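PDB 2I9W: SEC-C motif domain protein from Psychrobacter arcticus, which is of unknown function but binds two zinc ions at separate sites and places an NTF2-like, cystatin-like domain between its N-terminal zinc-binding domain and a C-terminal SEC-C motif. Local coordinates for residues 67-72 with 88-93; 81-86 with 158-163; 102-107 with 118-123; 113-118 with 149-154. All coordinates share one frame; numbering follows the deposited sequence.

How the interactions relate
Interactions 1, 3 and 4 belong to the NTF2-like domain; interaction 2 ties its helical part to the chain that runs on to the SEC-C motif. Interaction 1 joins helices 69-74 and 86-95, and interaction 2 touches it through Ile86 on Pro69 and Leu84 on Ile89. After interaction 1 closes, the chain enters the antiparallel sheet. Interaction 3 pairs strands 97-107 and 114-125, and interaction 4 sets the other end of strand 114-125 against 149-154. These two share Glu118, with centres about 14 Å apart, and each centre is about 20 Å from that of interaction 1. Residues 158-163 return to 81-86 only after all four strands, so the chain touches the helical part on its way to the C-terminal zinc site, which lies beside His114.

Interaction 1. Residues 67-72 with 88-93; sequences VKPEYI and AIENWA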
loop_
_atom_site.group_PDB
_atom_site.type_symbol
_atom_site.label_atom_id
_atom_site.label_comp_id
_atom_site.label_asym_id
_atom_site.label_seq_id
_atom_site.Cartn_x
_atom_site.Cartn_y
_atom_site.Cartn_z
ATOM N N VAL A 67 -9.551 8.854 1.185
ATOM C CA VAL A 67 -10.755 7.955 1.210
ATOM C C VAL A 67 -11.070 7.430 -0.199
ATOM O O VAL A 67 -12.111 7.726 -0.801
ATOM C CB VAL A 67 -12.022 8.526 1.931
ATOM C CG1 VAL A 67 -13.037 7.393 2.132
ATOM C CG2 VAL A 67 -11.669 9.165 3.276
ATOM N N LYS A 68 -10.115 6.665 -0.707
ATOM C CA LYS A 68 -10.173 6.008 -2.015
ATOM C C LYS A 68 -10.067 4.494 -1.794
ATOM O O LYS A 68 -9.021 3.853 -2.045
ATOM C CB LYS A 68 -9.065 6.536 -2.900
ATOM C CG LYS A 68 -9.242 8.047 -3.100
ATOM C CD LYS A 68 -8.366 8.584 -4.153
ATOM C CE LYS A 68 -8.584 10.080 -4.284
ATOM N NZ LYS A 68 -9.573 10.379 -5.333
ATOM N N PRO A 69 -11.152 3.899 -1.249
ATOM C CA PRO A 69 -11.037 2.513 -0.841
ATOM C C PRO A 69 -10.918 1.545 -2.027
ATOM O O PRO A 69 -10.372 0.465 -1.860
ATOM C CB PRO A 69 -12.307 2.287 -0.034
ATOM C CG PRO A 69 -13.302 3.288 -0.617
ATOM C CD PRO A 69 -12.492 4.465 -0.994
ATOM N N GLU A 70 -11.419 1.936 -3.205
ATOM C CA GLU A 70 -11.220 1.141 -4.413
ATOM C C GLU A 70 -9.733 0.912 -4.679
ATOM O O GLU A 70 -9.292 -0.240 -5.009
ATOM C CB GLU A 70 -11.882 1.779 -5.627
ATOM C CG GLU A 70 -11.295 3.157 -6.133
ATOM C CD GLU A 70 -11.452 4.382 -5.172
ATOM O OE1 GLU A 70 -12.437 4.499 -4.369
ATOM O OE2 GLU A 70 -10.561 5.243 -5.270
ATOM N N TYR A 71 -8.942 1.974 -4.523
ATOM C CA TYR A 71 -7.488 1.866 -4.706
ATOM C C TYR A 71 -6.868 0.868 -3.702
ATOM O O TYR A 71 -6.015 0.067 -4.056
ATOM C CB TYR A 71 -6.806 3.244 -4.601
ATOM C CG TYR A 71 -5.366 3.217 -4.997
ATOM C CD1 TYR A 71 -5.005 3.276 -6.332
ATOM C CD2 TYR A 71 -4.352 3.105 -4.045
ATOM C CE1 TYR A 71 -3.692 3.201 -6.702
ATOM C CE2 TYR A 71 -3.011 3.045 -4.406
ATOM C CZ TYR A 71 -2.685 3.111 -5.754
ATOM O OH TYR A 71 -1.384 3.037 -6.196
ATOM N N ILE A 72 -7.325 0.887 -2.473
ATOM C CA ILE A 72 -6.816 0.005 -1.426
ATOM C C ILE A 72 -7.126 -1.473 -1.788
ATOM O O ILE A 72 -6.269 -2.346 -1.706
ATOM C CB ILE A 72 -7.416 0.387 -0.016
ATOM C CG1 ILE A 72 -7.002 1.801 0.370
ATOM C CG2 ILE A 72 -6.991 -0.595 1.071
ATOM C CD1 ILE A 72 -5.459 1.996 0.463
ATOM N N ALA A 88 -16.005 -1.189 5.123
ATOM C CA ALA A 88 -15.356 -1.116 6.439
ATOM C C ALA A 88 -14.061 -0.368 6.295
ATOM O O ALA A 88 -13.710 0.436 7.140
ATOM C CB ALA A 88 -15.161 -2.536 7.069
ATOM N N ILE A 89 -13.359 -0.613 5.189
ATOM C CA ILE A 89 -12.164 0.149 4.833
ATOM C C ILE A 89 -12.508 1.629 4.664
ATOM O O ILE A 89 -11.837 2.505 5.235
ATOM C CB ILE A 89 -11.513 -0.416 3.541
ATOM C CG1 ILE A 89 -11.100 -1.873 3.753
ATOM C CG2 ILE A 89 -10.309 0.476 3.105
ATOM C CD1 ILE A 89 -10.603 -2.642 2.512
ATOM N N GLU A 90 -13.570 1.911 3.905
ATOM C CA GLU A 90 -14.008 3.282 3.666
ATOM C C GLU A 90 -14.263 4.010 4.974
ATOM O O GLU A 90 -13.751 5.084 5.184
ATOM C CB GLU A 90 -15.281 3.269 2.817
ATOM C CG GLU A 90 -15.780 4.643 2.368
ATOM C CD GLU A 90 -16.828 4.508 1.297
ATOM O OE1 GLU A 90 -17.828 3.797 1.530
ATOM O OE2 GLU A 90 -16.661 5.102 0.218
ATOM N N ASN A 91 -15.082 3.435 5.848
ATOM C CA ASN A 91 -15.344 4.050 7.156
ATOM C C ASN A 91 -14.114 4.308 8.049
ATOM O O ASN A 91 -13.989 5.382 8.635
ATOM C CB ASN A 91 -16.372 3.227 7.914
ATOM C CG ASN A 91 -17.750 3.349 7.307
ATOM O OD1 ASN A 91 -17.957 4.145 6.381
ATOM N ND2 ASN A 91 -18.690 2.543 7.791
ATOM N N TRP A 92 -13.210 3.330 8.113
ATOM C CA TRP A 92 -12.032 3.391 8.966
ATOM C C TRP A 92 -11.087 4.477 8.444
ATOM O O TRP A 92 -10.493 5.248 9.228
ATOM C CB TRP A 92 -11.360 2.024 8.965
ATOM C CG TRP A 92 -10.035 1.972 9.648
ATOM C CD1 TRP A 92 -9.802 1.829 10.995
ATOM C CD2 TRP A 92 -8.754 2.056 9.026
ATOM N NE1 TRP A 92 -8.448 1.805 11.231
ATOM C CE2 TRP A 92 -7.788 1.950 10.041
ATOM C CE3 TRP A 92 -8.329 2.181 7.698
ATOM C CZ2 TRP A 92 -6.426 1.984 9.769
ATOM C CZ3 TRP A 92 -6.979 2.216 7.435
ATOM C CH2 TRP A 92 -6.051 2.111 8.463
ATOM N N ALA A 93 -10.999 4.554 7.125
ATOM C CA ALA A 93 -10.148 5.553 6.456
ATOM C C ALA A 93 -10.654 6.967 6.756
ATOM O O ALA A 93 -9.858 7.875 7.024
ATOM C CB ALA A 93 -10.102 5.316 4.909
#
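Ile72 and Ile89 each hold CG2 anti to the backbone N (chi1 -62° and -60°), which turns the two methyls to each other: Ile72 CG2 and Ile89 CG2 stand 4.0 Å apart, their side chains crossing obliquely. The Ile89 methyl also reaches Pro69, with CB of Pro69 4.1 Å from CG2 of Ile89, so this one branch sits against two side chains of helix 69-74. Glu90 works differently. Its CG is anti to the backbone N (chi1 -174°) and the chain runs out extended, so that its aliphatic part passes CG of Pro69 and the CG1 methyl of Val67. Pro69 CG lies 4.0 Å from Glu90 CB and 3.9 Å from Glu90 OE2, while Val67 CG1 is 3.9 Å from Glu90 CG, with the valine and glutamate side chains at about a right angle. The other valine methyl, CG2, makes a looser approach of 4.5 Å to Ala93 CB. Val67 ends helix 53-66 in a Schellman motif with positive phi, and Lys68 is the N-cap of the next helix, so the junction between helices 53-66 and 69-74 packs against helix 86-95. Pro69, in the first turn of its helix, has no N-H to be satisfied there. Ile72 also touches Ala63 and Phe64 of helix 53-66. The two segments are thus held by methyl and methylene groups without polar bonds between them, and Glu90 contributes mainly its hydrocarbon chain. Its carboxylate OE2 remains 6.3 Å from Glu70 OE1, a like-charge proximity that probably adds no attraction.

Interaction 2. Residues 81-86 with 158-163; sequences QDLLDI and VSMSVT
A type I beta turn from Gln81 to Leu84, linking helix 78-81 to helix 86-95 of the NTF2-like domain, meets the irregular chain that leaves the sheet for the SEC-C motif. Leu83 and Leu84, just before the N-cap residue Asp85, are the turn residues that touch it. Leu83 projects toward the partner chain, and its CB faces CB of Val158 at 4.2 Å. Farther out, the Leu83 side chain crosses that of Met160, a selenomethionine, at about a right angle, with Leu83 CD1 3.5 Å from Met160 CG, a close carbon-carbon approach. A bend at chi3 (85°) turns the end of the selenomethionine back, leaving Met160 CE 4.0 Å from the same Leu83 CD1. That methyl also abuts the backbone, 3.6 Å from Ser159 O. Gln80 touches Val158 and Met160 from helix 78-81, and Ile169 packs on Met160 from the SEC-C side, where the zinc ion is about 10 Å from the Met160 side chain. Leu84 starts off pointing past the partner chain, yet its end swings inward and brings CD2 to within 3.6 Å of Val158 CG1.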
loop_
_atom_site.group_PDB
_atom_site.type_symbol
_atom_site.label_atom_id
_atom_site.label_comp_id
_atom_site.label_asym_id
_atom_site.label_seq_id
_atom_site.Cartn_x
_atom_site.Cartn_y
_atom_site.Cartn_z
ATOM N N GLN A 81 -8.644 -10.069 -2.542
ATOM C CA GLN A 81 -9.486 -8.909 -2.731
ATOM C C GLN A 81 -10.939 -9.168 -2.347
ATOM O O GLN A 81 -11.536 -8.329 -1.704
ATOM C CB GLN A 81 -9.417 -8.405 -4.166
ATOM C CG GLN A 81 -8.093 -7.731 -4.455
ATOM C CD GLN A 81 -7.983 -7.227 -5.887
ATOM O OE1 GLN A 81 -8.953 -7.239 -6.614
ATOM N NE2 GLN A 81 -6.789 -6.840 -6.299
ATOM N N ASP A 82 -11.468 -10.325 -2.725
ATOM C CA ASP A 82 -12.829 -10.734 -2.331
ATOM C C ASP A 82 -13.005 -10.976 -0.828
ATOM O O ASP A 82 -14.126 -11.141 -0.358
ATOM C CB ASP A 82 -13.271 -11.982 -3.105
ATOM C CG ASP A 82 -13.564 -11.701 -4.569
ATOM O OD1 ASP A 82 -13.500 -10.516 -4.995
ATOM O OD2 ASP A 82 -13.866 -12.680 -5.297
ATOM N N LEU A 83 -11.925 -11.008 -0.081
ATOM C CA LEU A 83 -11.974 -11.135 1.367
ATOM C C LEU A 83 -12.046 -9.793 2.074
ATOM O O LEU A 83 -12.258 -9.765 3.273
ATOM C CB LEU A 83 -10.744 -11.908 1.868
ATOM C CG LEU A 83 -10.604 -13.363 1.357
ATOM C CD1 LEU A 83 -9.379 -14.016 1.996
ATOM C CD2 LEU A 83 -11.828 -14.195 1.577
ATOM N N LEU A 84 -11.857 -8.685 1.346
ATOM C CA LEU A 84 -11.897 -7.341 1.946
ATOM C C LEU A 84 -13.329 -6.813 1.952
ATOM O O LEU A 84 -14.124 -7.237 1.140
ATOM C CB LEU A 84 -11.003 -6.382 1.159
ATOM C CG LEU A 84 -9.548 -6.794 0.993
ATOM C CD1 LEU A 84 -8.852 -5.859 0.004
ATOM C CD2 LEU A 84 -8.890 -6.825 2.388
ATOM N N ASP A 85 -13.646 -5.931 2.901
ATOM C CA ASP A 85 -14.960 -5.329 3.047
ATOM C C ASP A 85 -14.733 -3.852 2.782
ATOM O O ASP A 85 -14.226 -3.124 3.628
ATOM C CB ASP A 85 -15.518 -5.583 4.455
ATOM C CG ASP A 85 -16.847 -4.898 4.714
ATOM O OD1 ASP A 85 -17.221 -3.925 4.021
ATOM O OD2 ASP A 85 -17.529 -5.349 5.644
ATOM N N ILE A 86 -15.091 -3.416 1.586
ATOM C CA ILE A 86 -14.708 -2.092 1.104
ATOM C C ILE A 86 -15.402 -1.007 1.940
ATOM O O ILE A 86 -14.853 0.049 2.215
ATOM C CB ILE A 86 -15.030 -1.955 -0.413
ATOM C CG1 ILE A 86 -14.449 -0.666 -0.982
ATOM C CG2 ILE A 86 -16.507 -2.017 -0.649
ATOM C CD1 ILE A 86 -14.169 -0.741 -2.451
ATOM N N VAL A 158 -6.462 -10.552 6.788
ATOM C CA VAL A 158 -7.593 -11.337 6.262
ATOM C C VAL A 158 -7.458 -12.826 6.612
ATOM O O VAL A 158 -6.369 -13.405 6.537
ATOM C CB VAL A 158 -7.763 -11.165 4.724
ATOM C CG1 VAL A 158 -8.110 -9.738 4.395
ATOM C CG2 VAL A 158 -6.530 -11.555 4.008
ATOM N N SER A 159 -8.570 -13.435 7.009
ATOM C CA SER A 159 -8.572 -14.862 7.381
ATOM C C SER A 159 -8.685 -15.714 6.115
ATOM O O SER A 159 -9.565 -15.517 5.285
ATOM C CB SER A 159 -9.670 -15.166 8.414
ATOM O OG SER A 159 -10.846 -15.736 7.840
HETATM N N MSE A 160 -7.764 -16.654 5.960
HETATM C CA MSE A 160 -7.723 -17.508 4.768
HETATM C C MSE A 160 -7.428 -18.907 5.195
HETATM O O MSE A 160 -6.795 -19.130 6.213
HETATM C CB MSE A 160 -6.619 -17.073 3.826
HETATM C CG MSE A 160 -6.614 -15.619 3.500
HETATM SE SE MSE A 160 -5.158 -15.285 2.242
HETATM C CE MSE A 160 -6.122 -15.739 0.564
ATOM N N SER A 161 -7.890 -19.858 4.408
ATOM C CA SER A 161 -7.636 -21.245 4.679
ATOM C C SER A 161 -6.884 -21.742 3.445
ATOM O O SER A 161 -7.474 -22.337 2.552
ATOM C CB SER A 161 -8.966 -21.976 4.932
ATOM O OG SER A 161 -9.540 -21.628 6.211
ATOM N N VAL A 162 -5.574 -21.491 3.450
ATOM C CA VAL A 162 -4.651 -21.768 2.351
ATOM C C VAL A 162 -3.915 -23.062 2.639
ATOM O O VAL A 162 -3.572 -23.358 3.778
ATOM C CB VAL A 162 -3.597 -20.607 2.243
ATOM C CG1 VAL A 162 -2.652 -20.786 1.039
ATOM C CG2 VAL A 162 -4.284 -19.279 2.148
ATOM N N THR A 163 -3.694 -23.856 1.599
ATOM C CA THR A 163 -2.996 -25.121 1.714
ATOM C C THR A 163 -1.482 -24.903 1.527
ATOM O O THR A 163 -1.050 -24.444 0.479
ATOM C CB THR A 163 -3.522 -26.108 0.677
ATOM O OG1 THR A 163 -4.942 -26.282 0.836
ATOM C CG2 THR A 163 -2.792 -27.410 0.817
#

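Interaction 3. Residues 102-107 with 118-123; sequences EVVAHT and EFKAYF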
loop_
_atom_site.group_PDB
_atom_site.type_symbol
_atom_site.label_atom_id
_atom_site.label_comp_id
_atom_site.label_asym_id
_atom_site.label_seq_id
_atom_site.Cartn_x
_atom_site.Cartn_y
_atom_site.Cartn_z
ATOM N N GLU A 102 5.902 8.462 7.870
ATOM C CA GLU A 102 7.348 8.369 7.915
ATOM C C GLU A 102 7.760 7.000 7.394
ATOM O O GLU A 102 7.457 5.972 8.009
ATOM C CB GLU A 102 7.817 8.525 9.348
ATOM C CG GLU A 102 9.306 8.343 9.531
ATOM C CD GLU A 102 9.763 8.465 10.993
ATOM O OE1 GLU A 102 8.914 8.489 11.929
ATOM O OE2 GLU A 102 10.987 8.576 11.185
ATOM N N VAL A 103 8.503 6.972 6.288
ATOM C CA VAL A 103 9.014 5.713 5.770
ATOM C C VAL A 103 10.359 5.494 6.485
ATOM O O VAL A 103 11.308 6.309 6.362
ATOM C CB VAL A 103 9.109 5.666 4.194
ATOM C CG1 VAL A 103 9.765 4.350 3.759
ATOM C CG2 VAL A 103 7.750 5.835 3.522
ATOM N N VAL A 104 10.402 4.428 7.281
ATOM C CA VAL A 104 11.598 4.072 8.049
ATOM C C VAL A 104 12.608 3.338 7.167
ATOM O O VAL A 104 13.828 3.639 7.203
ATOM C CB VAL A 104 11.234 3.256 9.289
ATOM C CG1 VAL A 104 12.512 2.776 10.038
ATOM C CG2 VAL A 104 10.285 4.052 10.194
ATOM N N ALA A 105 12.155 2.387 6.359
ATOM C CA ALA A 105 13.094 1.546 5.600
ATOM C C ALA A 105 12.359 0.877 4.471
ATOM O O ALA A 105 11.162 0.612 4.576
ATOM C CB ALA A 105 13.747 0.482 6.505
ATOM N N HIS A 106 13.087 0.645 3.389
ATOM C CA HIS A 106 12.585 -0.039 2.198
ATOM C C HIS A 106 13.572 -1.141 1.854
ATOM O O HIS A 106 14.801 -0.895 1.769
ATOM C CB HIS A 106 12.463 0.969 1.059
ATOM C CG HIS A 106 11.997 0.386 -0.225
ATOM N ND1 HIS A 106 12.462 0.820 -1.447
ATOM C CD2 HIS A 106 11.145 -0.637 -0.483
ATOM C CE1 HIS A 106 11.898 0.104 -2.400
ATOM N NE2 HIS A 106 11.098 -0.788 -1.846
ATOM N N THR A 107 13.041 -2.357 1.684
ATOM C CA THR A 107 13.823 -3.543 1.421
ATOM C C THR A 107 13.339 -4.073 0.072
ATOM O O THR A 107 12.483 -4.931 0.041
ATOM C CB THR A 107 13.571 -4.597 2.531
ATOM O OG1 THR A 107 14.009 -4.090 3.812
ATOM C CG2 THR A 107 14.308 -5.917 2.214
ATOM N N GLU A 118 8.963 -0.592 5.943
ATOM C CA GLU A 118 8.702 -0.312 7.362
ATOM C C GLU A 118 8.340 1.168 7.422
ATOM O O GLU A 118 9.057 2.007 6.877
ATOM C CB GLU A 118 9.957 -0.575 8.204
ATOM C CG GLU A 118 9.803 -0.272 9.678
ATOM C CD GLU A 118 11.066 -0.404 10.497
ATOM O OE1 GLU A 118 12.103 -0.890 9.990
ATOM O OE2 GLU A 118 11.024 0.011 11.683
ATOM N N PHE A 119 7.254 1.491 8.098
ATOM C CA PHE A 119 6.800 2.871 8.170
ATOM C C PHE A 119 6.005 3.173 9.434
ATOM O O PHE A 119 5.567 2.253 10.157
ATOM C CB PHE A 119 5.963 3.182 6.926
ATOM C CG PHE A 119 4.681 2.413 6.868
ATOM C CD1 PHE A 119 4.636 1.151 6.270
ATOM C CD2 PHE A 119 3.519 2.916 7.431
ATOM C CE1 PHE A 119 3.440 0.454 6.232
ATOM C CE2 PHE A 119 2.291 2.186 7.396
ATOM C CZ PHE A 119 2.265 0.971 6.770
ATOM N N LYS A 120 5.858 4.458 9.729
ATOM C CA LYS A 120 4.995 4.924 10.790
ATOM C C LYS A 120 3.911 5.782 10.175
ATOM O O LYS A 120 4.204 6.764 9.470
ATOM C CB LYS A 120 5.786 5.745 11.819
ATOM C CG LYS A 120 6.785 4.910 12.579
ATOM C CD LYS A 120 7.582 5.678 13.611
ATOM C CE LYS A 120 8.555 4.713 14.267
ATOM N NZ LYS A 120 9.222 5.250 15.478
ATOM N N ALA A 121 2.673 5.388 10.406
ATOM C CA ALA A 121 1.513 6.177 9.973
ATOM C C ALA A 121 0.925 6.900 11.177
ATOM O O ALA A 121 0.486 6.261 12.136
ATOM C CB ALA A 121 0.448 5.282 9.342
ATOM N N TYR A 122 0.912 8.240 11.132
ATOM C CA TYR A 122 0.594 9.030 12.297
ATOM C C TYR A 122 -0.866 9.371 12.305
ATOM O O TYR A 122 -1.476 9.504 11.264
ATOM C CB TYR A 122 1.417 10.334 12.336
ATOM C CG TYR A 122 2.885 10.093 12.601
ATOM C CD1 TYR A 122 3.740 9.748 11.570
ATOM C CD2 TYR A 122 3.421 10.249 13.879
ATOM C CE1 TYR A 122 5.121 9.532 11.791
ATOM C CE2 TYR A 122 4.797 10.005 14.118
ATOM C CZ TYR A 122 5.627 9.648 13.057
ATOM O OH TYR A 122 6.979 9.451 13.277
ATOM N N PHE A 123 -1.452 9.499 13.486
ATOM C CA PHE A 123 -2.828 9.951 13.552
ATOM C C PHE A 123 -3.074 10.694 14.849
ATOM O O PHE A 123 -2.293 10.597 15.785
ATOM C CB PHE A 123 -3.804 8.775 13.363
ATOM C CG PHE A 123 -3.653 7.682 14.395
ATOM C CD1 PHE A 123 -2.708 6.662 14.205
ATOM C CD2 PHE A 123 -4.431 7.675 15.532
ATOM C CE1 PHE A 123 -2.540 5.684 15.138
ATOM C CE2 PHE A 123 -4.278 6.678 16.471
ATOM C CZ PHE A 123 -3.334 5.676 16.262
#
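Glu118 O takes two N-H groups at once, from Val104 and Ala105, the signature of a classic beta bulge in the hairpin of strands 97-107 and 114-125. Both donors come from the same face of its carbonyl plane. The bond from Val104 N is the shorter, at 2.8 Å to Glu118 O, but the more bent (137°), whereas Ala105 N reaches Glu118 O at 3.2 Å and 158°. The extra residue shifts the register by one. Ahead of it, Glu102 and Lys120 form a regular antiparallel hydrogen-bonded pair, with Lys120 N 2.8 Å from Glu102 O; beyond it, Glu118 N donates to Ala105 O. Val104, at the bulge, leans on the extended Glu118 side chain, CG1 of Val104 lying 3.5 Å from CD of Glu118; the carboxylate's OE2 is held by His133 of strand 128-142. Glu102, CG anti to the backbone N and the chain extended beyond it, runs side by side with Lys120, whose NZ stays 4.8 Å from Glu102 OE1, probably close enough for some electrostatic attraction, though the charged atoms are not in contact. The bond to that carboxylate comes from Tyr122. Its ring is turned only 16° from the carboxylate plane, and its OH donates to Glu102 OE1 at 2.5 Å, nearly along the C-O axis.

Interaction 4. Residues 113-118 with 149-154; sequences RHAQVE and ASWYFL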
loop_
_atom_site.group_PDB
_atom_site.type_symbol
_atom_site.label_atom_id
_atom_site.label_comp_id
_atom_site.label_asym_id
_atom_site.label_seq_id
_atom_site.Cartn_x
_atom_site.Cartn_y
_atom_site.Cartn_z
ATOM N N ARG A 113 10.898 -12.170 -5.398
ATOM C CA ARG A 113 9.631 -11.539 -5.792
ATOM C C ARG A 113 8.954 -10.705 -4.707
ATOM O O ARG A 113 7.812 -10.214 -4.915
ATOM C CB ARG A 113 8.686 -12.597 -6.336
ATOM C CG ARG A 113 8.339 -13.680 -5.363
ATOM C CD ARG A 113 7.697 -14.925 -6.076
ATOM N NE ARG A 113 8.247 -15.339 -7.381
ATOM C CZ ARG A 113 9.150 -16.306 -7.623
ATOM N NH1 ARG A 113 9.773 -17.011 -6.666
ATOM N NH2 ARG A 113 9.487 -16.542 -8.883
ATOM N N HIS A 114 9.610 -10.532 -3.560
ATOM C CA HIS A 114 9.033 -9.732 -2.471
ATOM C C HIS A 114 9.877 -8.560 -2.016
ATOM O O HIS A 114 11.097 -8.539 -2.178
ATOM C CB HIS A 114 8.825 -10.570 -1.237
ATOM C CG HIS A 114 7.903 -11.703 -1.443
ATOM N ND1 HIS A 114 8.353 -12.942 -1.832
ATOM C CD2 HIS A 114 6.565 -11.803 -1.304
ATOM C CE1 HIS A 114 7.322 -13.753 -1.950
ATOM N NE2 HIS A 114 6.231 -13.101 -1.608
ATOM N N ALA A 115 9.185 -7.601 -1.407
ATOM C CA ALA A 115 9.811 -6.421 -0.852
ATOM C C ALA A 115 9.070 -6.113 0.450
ATOM O O ALA A 115 7.904 -6.474 0.623
ATOM C CB ALA A 115 9.720 -5.259 -1.846
ATOM N N GLN A 116 9.760 -5.426 1.335
ATOM C CA GLN A 116 9.184 -4.877 2.525
ATOM C C GLN A 116 9.417 -3.352 2.613
ATOM O O GLN A 116 10.346 -2.792 2.078
ATOM C CB GLN A 116 9.716 -5.588 3.774
ATOM C CG GLN A 116 8.921 -6.823 4.133
ATOM C CD GLN A 116 9.462 -7.648 5.278
ATOM O OE1 GLN A 116 10.579 -7.454 5.760
ATOM N NE2 GLN A 116 8.669 -8.636 5.693
ATOM N N VAL A 117 8.507 -2.725 3.329
ATOM C CA VAL A 117 8.522 -1.299 3.665
ATOM C C VAL A 117 8.109 -1.222 5.136
ATOM O O VAL A 117 7.016 -1.705 5.524
ATOM C CB VAL A 117 7.490 -0.498 2.845
ATOM C CG1 VAL A 117 7.549 1.005 3.189
ATOM C CG2 VAL A 117 7.677 -0.764 1.337
ATOM N N GLU A 118 8.963 -0.592 5.943
ATOM C CA GLU A 118 8.702 -0.312 7.362
ATOM C C GLU A 118 8.340 1.168 7.422
ATOM O O GLU A 118 9.057 2.007 6.877
ATOM C CB GLU A 118 9.957 -0.575 8.204
ATOM C CG GLU A 118 9.803 -0.272 9.678
ATOM C CD GLU A 118 11.066 -0.404 10.497
ATOM O OE1 GLU A 118 12.103 -0.890 9.990
ATOM O OE2 GLU A 118 11.024 0.011 11.683
ATOM N N ALA A 149 4.978 -6.089 -14.795
ATOM C CA ALA A 149 4.605 -6.577 -13.478
ATOM C C ALA A 149 4.169 -5.414 -12.587
ATOM O O ALA A 149 4.510 -4.250 -12.834
ATOM C CB ALA A 149 5.760 -7.367 -12.843
ATOM N N SER A 150 3.381 -5.732 -11.566
ATOM C CA SER A 150 2.954 -4.739 -10.592
ATOM C C SER A 150 3.200 -5.291 -9.205
ATOM O O SER A 150 3.263 -6.513 -8.994
ATOM C CB SER A 150 1.454 -4.401 -10.793
ATOM O OG SER A 150 1.321 -3.471 -11.873
ATOM N N TRP A 151 3.342 -4.378 -8.251
ATOM C CA TRP A 151 3.464 -4.734 -6.856
ATOM C C TRP A 151 2.100 -4.785 -6.221
ATOM O O TRP A 151 1.212 -3.965 -6.579
ATOM C CB TRP A 151 4.261 -3.664 -6.130
ATOM C CG TRP A 151 5.681 -3.714 -6.415
ATOM C CD1 TRP A 151 6.371 -2.910 -7.256
ATOM C CD2 TRP A 151 6.629 -4.642 -5.874
ATOM N NE1 TRP A 151 7.676 -3.241 -7.240
ATOM C CE2 TRP A 151 7.861 -4.343 -6.451
ATOM C CE3 TRP A 151 6.538 -5.725 -5.000
ATOM C CZ2 TRP A 151 9.035 -5.033 -6.116
ATOM C CZ3 TRP A 151 7.681 -6.404 -4.670
ATOM C CH2 TRP A 151 8.911 -6.078 -5.235
ATOM N N TYR A 152 1.934 -5.746 -5.309
ATOM C CA TYR A 152 0.692 -5.926 -4.570
ATOM C C TYR A 152 0.957 -6.104 -3.094
ATOM O O TYR A 152 1.961 -6.717 -2.702
ATOM C CB TYR A 152 -0.087 -7.142 -5.093
ATOM C CG TYR A 152 -0.616 -6.985 -6.473
ATOM C CD1 TYR A 152 0.141 -7.356 -7.562
ATOM C CD2 TYR A 152 -1.862 -6.460 -6.693
ATOM C CE1 TYR A 152 -0.308 -7.193 -8.834
ATOM C CE2 TYR A 152 -2.333 -6.314 -7.968
ATOM C CZ TYR A 152 -1.543 -6.685 -9.037
ATOM O OH TYR A 152 -1.981 -6.535 -10.297
ATOM N N PHE A 153 0.057 -5.561 -2.284
ATOM C CA PHE A 153 0.172 -5.658 -0.830
ATOM C C PHE A 153 -0.325 -7.006 -0.346
ATOM O O PHE A 153 -1.423 -7.431 -0.726
ATOM C CB PHE A 153 -0.647 -4.529 -0.181
ATOM C CG PHE A 153 -0.783 -4.648 1.298
ATOM C CD1 PHE A 153 0.296 -4.511 2.121
ATOM C CD2 PHE A 153 -2.023 -4.842 1.870
ATOM C CE1 PHE A 153 0.144 -4.558 3.504
ATOM C CE2 PHE A 153 -2.185 -4.893 3.237
ATOM C CZ PHE A 153 -1.101 -4.783 4.062
ATOM N N LEU A 154 0.472 -7.669 0.494
ATOM C CA LEU A 154 0.074 -8.943 1.153
ATOM C C LEU A 154 -0.620 -8.587 2.468
ATOM O O LEU A 154 0.019 -8.103 3.406
ATOM C CB LEU A 154 1.308 -9.824 1.424
ATOM C CG LEU A 154 2.014 -10.445 0.234
ATOM C CD1 LEU A 154 3.147 -11.346 0.746
ATOM C CD2 LEU A 154 1.085 -11.202 -0.692
#
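The apolar contact is made by Ala115 and Trp151. The far corner of the indole's six-membered ring comes to the alanine methyl, with CH2 of Trp151 3.6 Å from CB of Ala115 and CZ3 of Trp151 3.7 Å from that same CB. The methyl approaches the ring at a slant. A second carbon contact is looser and crosses at about a right angle: His114 CD2 lies 4.0 Å from Leu154 CD1. Side chain also meets main chain, since the tryptophan reaches the backbone of the other strand. Its CZ3 is 3.8 Å from Arg113 O, and the edge of the ring, near its plane, faces His114 C. The Trp151 chi1 of -75° leaves CG anti to the carbonyl carbon and lets the indole extend across. It spans a gap, for strands 114-125 and 149-153 are not neighbours in the antiparallel sheet of this NTF2-like, cystatin-like domain. Strand 128-142 lies between them, and even the nearest CA atoms, those of His114 and Trp151, are 8.7 Å apart. Helix 53-66 packs on the same pair, through Ala53 on Ala115 and Leu56 on Trp151. Polar ends are tied down outside the two segments. His114 ND1 is hydrogen-bonded to Ser111 OG, which helps hold the imidazole beside the SEC-C zinc site; the His114 side chain is about 4 Å from the zinc ion bound by Cys168, Cys170, Cys179 and Cys180, and about 3 Å from the Cys180 side chain. Trp151 NE1 donates to Asp51 O.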